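Local coordinates for protein possible translation initiation inhibitor (PDB 3LME) that is of unestablished function but belongs to the YjgF-like family of small alpha/beta proteins and assembles as a trimer, at residues Arg51-Phe56 against Asn91-Asp96. The protein carries 1 engineered substitution. Numbering follows the deposited sequence.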
# COMPACT_ATOMS: atom_id res chain seq x y z
N ARG A 51 -1.76 15.45 -16.96
CA ARG A 51 -2.42 14.26 -16.40
C ARG A 51 -1.98 13.96 -14.99
O ARG A 51 -2.80 13.74 -14.11
CB ARG A 51 -2.12 13.05 -17.25
CG ARG A 51 -2.99 11.89 -16.96
CD ARG A 51 -4.30 11.97 -17.73
NE ARG A 51 -4.60 10.64 -18.26
CZ ARG A 51 -4.35 10.26 -19.51
NH1 ARG A 51 -4.63 9.01 -19.88
NH2 ARG A 51 -3.85 11.12 -20.39
N ILE A 52 -0.67 13.95 -14.79
CA ILE A 52 -0.10 13.69 -13.51
C ILE A 52 -0.35 14.81 -12.51
O ILE A 52 -0.72 14.52 -11.34
CB ILE A 52 1.38 13.38 -13.65
CG1 ILE A 52 1.54 11.93 -14.11
CG2 ILE A 52 2.10 13.58 -12.31
CD1 ILE A 52 2.82 11.65 -14.78
N ARG A 53 -0.17 16.07 -12.93
CA ARG A 53 -0.51 17.22 -12.05
C ARG A 53 -1.97 17.09 -11.57
O ARG A 53 -2.26 17.24 -10.37
CB ARG A 53 -0.24 18.58 -12.73
CG ARG A 53 -0.65 19.84 -11.93
CD ARG A 53 -0.08 19.82 -10.48
NE ARG A 53 -0.40 20.98 -9.60
CZ ARG A 53 0.33 22.09 -9.52
NH1 ARG A 53 1.40 22.24 -10.28
NH2 ARG A 53 -0.01 23.07 -8.67
N ARG A 54 -2.85 16.72 -12.49
CA ARG A 54 -4.25 16.59 -12.17
C ARG A 54 -4.54 15.43 -11.23
O ARG A 54 -5.47 15.50 -10.42
CB ARG A 54 -5.08 16.46 -13.44
CG ARG A 54 -6.58 16.56 -13.24
CD ARG A 54 -6.89 17.93 -12.76
NE ARG A 54 -8.26 18.28 -13.11
CZ ARG A 54 -8.62 19.03 -14.15
NH1 ARG A 54 -7.70 19.53 -14.97
NH2 ARG A 54 -9.91 19.27 -14.36
N MET A 55 -3.78 14.35 -11.36
CA MET A 55 -3.86 13.23 -10.42
C MET A 55 -3.49 13.71 -9.02
O MET A 55 -4.23 13.47 -8.05
CB MET A 55 -2.94 12.10 -10.87
CG MET A 55 -2.81 10.91 -9.92
SD MET A 55 -1.63 9.72 -10.59
CE MET A 55 -0.08 10.60 -10.30
N PHE A 56 -2.39 14.46 -8.91
CA PHE A 56 -2.00 15.03 -7.62
C PHE A 56 -3.03 16.01 -7.04
O PHE A 56 -3.39 15.91 -5.86
CB PHE A 56 -0.64 15.67 -7.71
CG PHE A 56 0.47 14.70 -7.57
CD1 PHE A 56 0.88 14.27 -6.33
CD2 PHE A 56 1.13 14.22 -8.69
CE1 PHE A 56 1.94 13.39 -6.21
CE2 PHE A 56 2.20 13.31 -8.59
CZ PHE A 56 2.60 12.89 -7.36
N ASN A 91 8.50 13.38 -10.74
CA ASN A 91 9.48 14.23 -10.12
C ASN A 91 9.17 15.71 -10.37
O ASN A 91 8.99 16.49 -9.42
CB ASN A 91 10.89 13.85 -10.57
CG ASN A 91 11.32 12.50 -10.04
OD1 ASN A 91 10.73 11.93 -9.11
ND2 ASN A 91 12.36 11.96 -10.64
N LYS A 92 9.05 16.07 -11.65
CA LYS A 92 8.80 17.44 -12.03
C LYS A 92 7.52 17.98 -11.36
O LYS A 92 7.49 19.09 -10.81
CB LYS A 92 8.75 17.50 -13.56
CG LYS A 92 8.06 18.66 -14.16
CD LYS A 92 9.05 19.73 -14.64
CE LYS A 92 8.44 21.16 -14.43
NZ LYS A 92 6.92 21.22 -14.35
N VAL A 93 6.45 17.19 -11.37
CA VAL A 93 5.21 17.67 -10.78
C VAL A 93 5.33 17.86 -9.27
O VAL A 93 4.76 18.82 -8.71
CB VAL A 93 4.04 16.78 -11.13
CG1 VAL A 93 2.84 17.14 -10.27
CG2 VAL A 93 3.70 16.93 -12.65
N GLN A 94 6.08 16.97 -8.62
CA GLN A 94 6.30 17.10 -7.20
C GLN A 94 7.19 18.32 -6.88
O GLN A 94 6.95 18.99 -5.89
CB GLN A 94 6.84 15.81 -6.59
CG GLN A 94 5.79 14.77 -6.31
CD GLN A 94 6.31 13.67 -5.40
OE1 GLN A 94 7.03 12.77 -5.84
NE2 GLN A 94 5.95 13.73 -4.14
N LYS A 95 8.18 18.63 -7.71
CA LYS A 95 8.93 19.89 -7.52
C LYS A 95 7.99 21.09 -7.59
O LYS A 95 8.16 22.07 -6.87
CB LYS A 95 10.06 20.06 -8.53
CG LYS A 95 11.41 19.54 -8.03
CD LYS A 95 12.47 19.62 -9.11
CE LYS A 95 13.52 18.51 -8.93
NZ LYS A 95 14.72 18.93 -8.09
N ASP A 96 6.98 21.00 -8.45
CA ASP A 96 6.05 22.10 -8.62
C ASP A 96 5.20 22.32 -7.37
O ASP A 96 4.84 23.45 -7.03
CB ASP A 96 5.12 21.83 -9.80
CG ASP A 96 5.75 22.13 -11.16
OD1 ASP A 96 6.84 22.79 -11.25
OD2 ASP A 96 5.09 21.70 -12.15
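The aromatic ring of F56 is approached obliquely by V93 and Q94 of the other helix, while I52, one turn earlier on its own helix, places CG2 at the ring edge, in its plane. V93 CG1 comes to 3.7 Å from F56 CD2, and Q94 CG lies 3.8 Å from F56 CZ. The amide of Q94 is turned only 18° from the ring plane, but the chain leading to it runs roughly at right angles to the phenylalanine; its OE1 accepts a hydrogen bond from R106. The second flat group, the R53 guanidinium, meets D96 CB at a slant, 3.8 Å from NH1. Its plane stands 47° from that of the D96 carboxylate, whose OD2 lies 4.2 Å from R53 NH1, the opposite charges near each other but too far apart for a salt bridge. Each charge has a closer partner: R53 NE pairs with D57, and D96 OD2 forms a salt bridge with K92 NZ at 2.9 Å, met on its syn side but tilted out of the carboxylate plane.

V93 illustrates how one branched residue can dominate a helix-helix interface. With CG1 anti to the backbone N, that methyl reaches between F56 and the R53 backbone, 3.8 Å from R53 CA, while CG2 packs on I52 CG2 at 3.7 Å. The contact thus grades from a buried apolar centre to a charged margin. The segment axes approach to 9.6 Å and cross at -50°.

Helices 48-64 and 83-98 are the two long helices packed against the mixed sheet of this alpha/beta fold. F56 rests on I122 of strand 120-127, Q94 touches L76 of strand 73-80, and I52 and F56 continue the interhelical packing onto V89, I97 and W98 of helix 83-98.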